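Local coordinates for Rho GTPase-activating protein 26 (Gallus gallus, PDB 1F7C) that stimulates GTP hydrolysis by the Rho-family GTPases RhoA and Cdc42, the RhoGAP domain described here being the part that acts as GTPase activator, at residues E49-N54 / T86-E91; I205-L208 / K214-N217. All coordinates share one frame; numbering follows the deposited sequence.

Contact 1 of 2, residues E49-N54 / T86-E91; sequences ETRGIN and TEICAE
Arg-51, in the segment carried by helix 35-51, reaches to the loop that runs by Cys-89 and Ala-90, and its guanidinium carries nearly all of this small, exposed contact. The polar part is an approach that falls short of a bond: NH2 of Arg-51 lies 3.2 Å from the carbonyl O of Cys-89, yet the oxygen sits oblique to the guanidinium and the angle is too poor for a hydrogen bond. Any attraction is probably weak and electrostatic, between a charged group and a carbonyl oxygen. The carbonyl O of Ile-88, also oblique to the guanidinium, is 3.9 Å from NH2 of Arg-51, too far for a hydrogen bond.

Van der Waals contact supplies the rest. CA of Ala-90 stands 3.8 Å above one face of the guanidinium, offset toward its rim, while CG2 of Ile-88 comes within 4.2 Å of NH2 of Arg-51. The reach of the arginine follows from its torsions: CG is tucked between the backbone N and carbonyl carbon (chi1 60°), after which the chain runs extended as far as NE. Both Arg-51 and Ile-88 also touch Ile-97 of helix 94-106. Within the loop, the N-H of Glu-91 bonds to SG of Cys-89 at 168°. The arrangement is a peripheral helix-to-loop contact of the all-helical RhoGAP fold, joining helix 35-51 to the connection between helices 65-76 and 94-106.

Contact 2 of 2, residues I205-L208 / K214-N217; sequences IEIL and KIFN
Leu-208 and Ile-215 meet through their methyl ends, CD2 of the leucine lying 3.8 Å from CD1 of the isoleucine, with the two side chains crossing at about a right angle. This is the tight part of the contact. Ile-215 has CG1 anti to its carbonyl carbon (chi1 -75°) and an extended second torsion, which carries CD1 across to helix 198-210. The same methyl approaches the carbonyl O of Ile-207 at 4.2 Å. That oxygen is also bonded to ND2 of Asn-211, so a polar atom beside the apolar seam has a side-chain partner of its own.

Phe-216 packs more loosely against Leu-208. Its CZ lies 4.4 Å from CD2 of Leu-208, while the carbonyl O of Leu-208 lies near the ring plane at the edge, 4.4 Å from CE1. One face of the ring carries CG2 of its own neighbour, Ile-215, 3.9 Å above the plane. Leu-208 and Phe-216 both continue into Met-156 of helix 146-164 and Val-141 of helix 130-141, and Phe-216 stacks on His-153.

The looser side is at the partly exposed Ile-207, whose CG2 approaches CD1 of Ile-215 only to 4.5 Å. The end of its side chain leads away from helix 212-217; Ile-207 also touches Ile-137 of helix 130-141. Apolar side chains thus join helices 198-210 and 212-217, a contact between sequential helices at the C-terminal end of the all-helical RhoGAP fold.

Overall arrangement
Two ways of joining helical elements appear in one RhoGAP domain. Contact 1 lies at the periphery, its centre about 18 Å from that of the chain, and ties an early helix to a loop; contact 2 sits deeper, its centre about 11 Å from the chain centre, and joins the last two helices. They follow one another in sequence, their centres about 25 Å apart and their nearest atoms about 13 Å apart, so neither touches the other. The predicted arginine finger, Arg-60, falls between the two segments of contact 1 in sequence, but both contacts lie away from that site. Helix 146-164 links the two regions: His-158 hydrogen-bonds the Glu-49 side chain beside contact 1, and Met-156 packs on Leu-208 in contact 2.

Contact 1 of 2, residues E49-N54 / T86-E91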
ATOM      1  N   GLU A  49       9.047  -1.897 -10.427  1.00 31.18           N
ATOM      2  CA  GLU A  49      10.226  -2.657 -10.066  1.00 30.96           C
ATOM      3  C   GLU A  49      11.205  -2.886 -11.202  1.00 31.45           C
ATOM      4  O   GLU A  49      12.405  -2.714 -11.015  1.00 31.22           O
ATOM      5  CB  GLU A  49       9.834  -3.988  -9.438  1.00 26.21           C
ATOM      6  CG  GLU A  49       9.023  -3.817  -8.184  1.00 30.45           C
ATOM      7  CD  GLU A  49       8.850  -5.107  -7.427  1.00 28.28           C
ATOM      8  OE1 GLU A  49       9.056  -6.161  -8.046  1.00 30.69           O
ATOM      9  OE2 GLU A  49       8.509  -5.067  -6.225  1.00 25.68           O
ATOM     10  N   THR A  50      10.705  -3.262 -12.377  1.00 33.40           N
ATOM     11  CA  THR A  50      11.583  -3.522 -13.514  1.00 33.49           C
ATOM     12  C   THR A  50      12.170  -2.296 -14.206  1.00 33.68           C
ATOM     13  O   THR A  50      13.136  -2.431 -14.953  1.00 35.47           O
ATOM     14  CB  THR A  50      10.897  -4.412 -14.603  1.00 33.35           C
ATOM     15  OG1 THR A  50       9.659  -3.821 -15.016  1.00 35.12           O
ATOM     16  CG2 THR A  50      10.647  -5.812 -14.069  1.00 31.49           C
ATOM     17  N   ARG A  51      11.619  -1.108 -13.977  1.00 34.18           N
ATOM     18  CA  ARG A  51      12.195   0.063 -14.630  1.00 35.62           C
ATOM     19  C   ARG A  51      12.084   1.395 -13.913  1.00 33.88           C
ATOM     20  O   ARG A  51      12.447   2.430 -14.471  1.00 36.59           O
ATOM     21  CB  ARG A  51      11.646   0.199 -16.056  1.00 39.59           C
ATOM     22  CG  ARG A  51      10.147   0.349 -16.171  1.00 45.91           C
ATOM     23  CD  ARG A  51       9.687  -0.052 -17.574  1.00 53.67           C
ATOM     24  NE  ARG A  51       8.256   0.164 -17.785  1.00 59.09           N
ATOM     25  CZ  ARG A  51       7.688   1.360 -17.927  1.00 62.61           C
ATOM     26  NH1 ARG A  51       8.426   2.468 -17.889  1.00 61.61           N
ATOM     27  NH2 ARG A  51       6.374   1.451 -18.094  1.00 64.61           N
ATOM     28  N   GLY A  52      11.614   1.392 -12.674  1.00 30.87           N
ATOM     29  CA  GLY A  52      11.499   2.657 -11.965  1.00 27.49           C
ATOM     30  C   GLY A  52      11.969   2.633 -10.526  1.00 26.48           C
ATOM     31  O   GLY A  52      11.769   3.606  -9.791  1.00 28.67           O
ATOM     32  N   ILE A  53      12.622   1.543 -10.128  1.00 26.18           N
ATOM     33  CA  ILE A  53      13.085   1.377  -8.756  1.00 24.78           C
ATOM     34  C   ILE A  53      13.998   2.490  -8.270  1.00 27.22           C
ATOM     35  O   ILE A  53      13.982   2.823  -7.084  1.00 28.40           O
ATOM     36  CB  ILE A  53      13.796  -0.001  -8.567  1.00 25.99           C
ATOM     37  CG1 ILE A  53      13.816  -0.388  -7.090  1.00 26.03           C
ATOM     38  CG2 ILE A  53      15.231   0.054  -9.053  1.00 28.00           C
ATOM     39  CD1 ILE A  53      12.456  -0.690  -6.520  1.00 25.53           C
ATOM     40  N   ASN A  54      14.777   3.077  -9.180  1.00 27.61           N
ATOM     41  CA  ASN A  54      15.717   4.140  -8.822  1.00 29.48           C
ATOM     42  C   ASN A  54      15.152   5.568  -8.865  1.00 31.42           C
ATOM     43  O   ASN A  54      15.812   6.502  -8.402  1.00 31.32           O
ATOM     44  CB  ASN A  54      16.972   4.052  -9.715  1.00 29.00           C
ATOM     45  CG  ASN A  54      17.732   2.739  -9.534  1.00 28.81           C
ATOM     46  OD1 ASN A  54      18.194   2.428  -8.439  1.00 27.92           O
ATOM     47  ND2 ASN A  54      17.862   1.965 -10.615  1.00 27.17           N
ATOM     48  N   THR A  86      -0.482  -8.969 -20.374  1.00 83.57           N
ATOM     49  CA  THR A  86       0.208  -7.828 -20.961  1.00 82.63           C
ATOM     50  C   THR A  86       0.994  -7.054 -19.899  1.00 82.13           C
ATOM     51  O   THR A  86       0.950  -7.380 -18.713  1.00 81.55           O
ATOM     52  CB  THR A  86      -0.801  -6.873 -21.656  1.00 82.62           C
ATOM     53  OG1 THR A  86      -0.156  -6.221 -22.756  1.00 83.57           O
ATOM     54  CG2 THR A  86      -1.312  -5.810 -20.677  1.00 80.90           C
ATOM     55  N   GLU A  87       1.711  -6.029 -20.342  1.00 81.39           N
ATOM     56  CA  GLU A  87       2.504  -5.191 -19.455  1.00 80.35           C
ATOM     57  C   GLU A  87       2.416  -3.750 -19.928  1.00 79.14           C
ATOM     58  O   GLU A  87       2.326  -3.491 -21.126  1.00 79.55           O
ATOM     59  CB  GLU A  87       3.962  -5.655 -19.448  1.00 81.31           C
ATOM     60  CG  GLU A  87       4.220  -6.826 -18.511  1.00 83.46           C
ATOM     61  CD  GLU A  87       5.601  -7.430 -18.685  1.00 84.95           C
ATOM     62  OE1 GLU A  87       6.592  -6.666 -18.697  1.00 84.67           O
ATOM     63  OE2 GLU A  87       5.693  -8.674 -18.799  1.00 85.87           O
ATOM     64  N   ILE A  88       2.439  -2.816 -18.985  1.00 77.44           N
ATOM     65  CA  ILE A  88       2.349  -1.403 -19.317  1.00 75.54           C
ATOM     66  C   ILE A  88       3.453  -0.984 -20.283  1.00 76.47           C
ATOM     67  O   ILE A  88       4.612  -1.381 -20.131  1.00 76.96           O
ATOM     68  CB  ILE A  88       2.422  -0.532 -18.048  1.00 73.47           C
ATOM     69  CG1 ILE A  88       1.335  -0.972 -17.059  1.00 71.33           C
ATOM     70  CG2 ILE A  88       2.245   0.935 -18.412  1.00 73.18           C
ATOM     71  CD1 ILE A  88       1.302  -0.172 -15.776  1.00 66.85           C
ATOM     72  N   CYS A  89       3.085  -0.183 -21.279  1.00 77.28           N
ATOM     73  CA  CYS A  89       4.029   0.300 -22.289  1.00 78.51           C
ATOM     74  C   CYS A  89       5.005   1.330 -21.725  1.00 76.87           C
ATOM     75  O   CYS A  89       4.695   2.056 -20.782  1.00 76.01           O
ATOM     76  CB  CYS A  89       3.263   0.921 -23.464  1.00 81.12           C
ATOM     77  SG  CYS A  89       4.301   1.451 -24.851  1.00 86.88           S
ATOM     78  N   ALA A  90       6.187   1.388 -22.329  1.00 75.53           N
ATOM     79  CA  ALA A  90       7.226   2.321 -21.914  1.00 74.07           C
ATOM     80  C   ALA A  90       6.798   3.767 -22.120  1.00 73.70           C
ATOM     81  O   ALA A  90       7.395   4.685 -21.567  1.00 74.95           O
ATOM     82  CB  ALA A  90       8.510   2.042 -22.681  1.00 73.42           C
ATOM     83  N   GLU A  91       5.757   3.967 -22.921  1.00 72.52           N
ATOM     84  CA  GLU A  91       5.251   5.307 -23.202  1.00 71.34           C
ATOM     85  C   GLU A  91       4.707   5.958 -21.936  1.00 67.88           C
ATOM     86  O   GLU A  91       4.543   7.179 -21.870  1.00 67.93           O
ATOM     87  CB  GLU A  91       4.142   5.240 -24.256  1.00 74.47           C
ATOM     88  CG  GLU A  91       4.633   4.809 -25.632  1.00 79.97           C
ATOM     89  CD  GLU A  91       3.500   4.450 -26.577  1.00 82.36           C
ATOM     90  OE1 GLU A  91       2.556   5.262 -26.716  1.00 83.62           O
ATOM     91  OE2 GLU A  91       3.561   3.355 -27.183  1.00 82.69           O
TER

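Contact 2 of 2, residues I205-L208 / K214-N217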
ATOM      1  N   ILE A 205       1.488   1.116   8.712  1.00 27.73           N
ATOM      2  CA  ILE A 205       2.077   0.798   7.422  1.00 29.08           C
ATOM      3  C   ILE A 205       3.566   0.455   7.596  1.00 29.27           C
ATOM      4  O   ILE A 205       4.063  -0.495   6.988  1.00 28.39           O
ATOM      5  CB  ILE A 205       1.920   1.968   6.437  1.00 30.33           C
ATOM      6  CG1 ILE A 205       0.437   2.360   6.334  1.00 31.07           C
ATOM      7  CG2 ILE A 205       2.494   1.585   5.079  1.00 30.14           C
ATOM      8  CD1 ILE A 205      -0.523   1.218   6.029  1.00 26.76           C
ATOM      9  N   GLU A 206       4.259   1.221   8.438  1.00 26.12           N
ATOM     10  CA  GLU A 206       5.670   0.994   8.698  1.00 27.94           C
ATOM     11  C   GLU A 206       5.909  -0.405   9.230  1.00 27.99           C
ATOM     12  O   GLU A 206       6.817  -1.100   8.778  1.00 29.41           O
ATOM     13  CB  GLU A 206       6.202   2.003   9.703  1.00 30.76           C
ATOM     14  CG  GLU A 206       6.371   3.408   9.165  1.00 33.29           C
ATOM     15  CD  GLU A 206       6.972   4.322  10.204  1.00 36.19           C
ATOM     16  OE1 GLU A 206       7.625   3.794  11.132  1.00 37.50           O
ATOM     17  OE2 GLU A 206       6.807   5.554  10.096  1.00 35.94           O
ATOM     18  N   ILE A 207       5.101  -0.816  10.198  1.00 28.29           N
ATOM     19  CA  ILE A 207       5.235  -2.141  10.776  1.00 29.13           C
ATOM     20  C   ILE A 207       5.004  -3.225   9.723  1.00 27.93           C
ATOM     21  O   ILE A 207       5.707  -4.223   9.690  1.00 28.46           O
ATOM     22  CB  ILE A 207       4.243  -2.340  11.938  1.00 30.42           C
ATOM     23  CG1 ILE A 207       4.634  -1.432  13.109  1.00 32.08           C
ATOM     24  CG2 ILE A 207       4.244  -3.795  12.383  1.00 30.83           C
ATOM     25  CD1 ILE A 207       3.564  -1.302  14.192  1.00 31.50           C
ATOM     26  N   LEU A 208       4.023  -3.017   8.855  1.00 28.85           N
ATOM     27  CA  LEU A 208       3.720  -3.988   7.813  1.00 27.89           C
ATOM     28  C   LEU A 208       4.821  -4.111   6.774  1.00 27.60           C
ATOM     29  O   LEU A 208       5.025  -5.188   6.214  1.00 28.36           O
ATOM     30  CB  LEU A 208       2.402  -3.640   7.125  1.00 26.42           C
ATOM     31  CG  LEU A 208       1.135  -3.884   7.955  1.00 29.07           C
ATOM     32  CD1 LEU A 208      -0.087  -3.506   7.137  1.00 25.36           C
ATOM     33  CD2 LEU A 208       1.061  -5.341   8.370  1.00 25.60           C
ATOM     34  N   LYS A 214       7.388 -12.185   7.959  1.00 35.13           N
ATOM     35  CA  LYS A 214       6.797 -12.872   9.094  1.00 36.77           C
ATOM     36  C   LYS A 214       5.274 -12.759   9.117  1.00 37.21           C
ATOM     37  O   LYS A 214       4.570 -13.759   9.245  1.00 37.53           O
ATOM     38  CB  LYS A 214       7.376 -12.314  10.396  1.00 38.78           C
ATOM     39  CG  LYS A 214       6.691 -12.815  11.656  1.00 42.70           C
ATOM     40  CD  LYS A 214       7.212 -12.074  12.882  1.00 47.24           C
ATOM     41  CE  LYS A 214       6.470 -12.471  14.160  1.00 50.33           C
ATOM     42  NZ  LYS A 214       6.657 -13.908  14.523  1.00 50.53           N
ATOM     43  N   ILE A 215       4.770 -11.538   8.970  1.00 35.63           N
ATOM     44  CA  ILE A 215       3.338 -11.300   9.005  1.00 33.09           C
ATOM     45  C   ILE A 215       2.523 -12.003   7.929  1.00 33.82           C
ATOM     46  O   ILE A 215       1.483 -12.591   8.236  1.00 31.89           O
ATOM     47  CB  ILE A 215       3.034  -9.789   8.963  1.00 32.27           C
ATOM     48  CG1 ILE A 215       3.351  -9.172  10.329  1.00 31.11           C
ATOM     49  CG2 ILE A 215       1.578  -9.550   8.563  1.00 30.44           C
ATOM     50  CD1 ILE A 215       3.387  -7.666  10.316  1.00 31.14           C
ATOM     51  N   PHE A 216       2.979 -11.954   6.678  1.00 32.45           N
ATOM     52  CA  PHE A 216       2.218 -12.585   5.602  1.00 34.14           C
ATOM     53  C   PHE A 216       2.560 -14.030   5.252  1.00 36.03           C
ATOM     54  O   PHE A 216       1.722 -14.742   4.701  1.00 35.37           O
ATOM     55  CB  PHE A 216       2.297 -11.751   4.321  1.00 32.70           C
ATOM     56  CG  PHE A 216       1.691 -10.386   4.445  1.00 33.32           C
ATOM     57  CD1 PHE A 216       2.478  -9.289   4.784  1.00 31.79           C
ATOM     58  CD2 PHE A 216       0.320 -10.200   4.253  1.00 32.89           C
ATOM     59  CE1 PHE A 216       1.915  -8.027   4.932  1.00 30.21           C
ATOM     60  CE2 PHE A 216      -0.258  -8.940   4.400  1.00 26.20           C
ATOM     61  CZ  PHE A 216       0.542  -7.854   4.741  1.00 31.86           C
ATOM     62  N   ASN A 217       3.770 -14.481   5.559  1.00 39.94           N
ATOM     63  CA  ASN A 217       4.127 -15.850   5.198  1.00 42.64           C
ATOM     64  C   ASN A 217       3.992 -16.893   6.295  1.00 42.98           C
ATOM     65  O   ASN A 217       4.207 -18.074   6.048  1.00 46.01           O
ATOM     66  CB  ASN A 217       5.535 -15.889   4.609  1.00 44.65           C
ATOM     67  CG  ASN A 217       5.650 -15.060   3.345  1.00 47.05           C
ATOM     68  OD1 ASN A 217       4.732 -15.039   2.524  1.00 45.92           O
ATOM     69  ND2 ASN A 217       6.784 -14.385   3.174  1.00 47.67           N
TER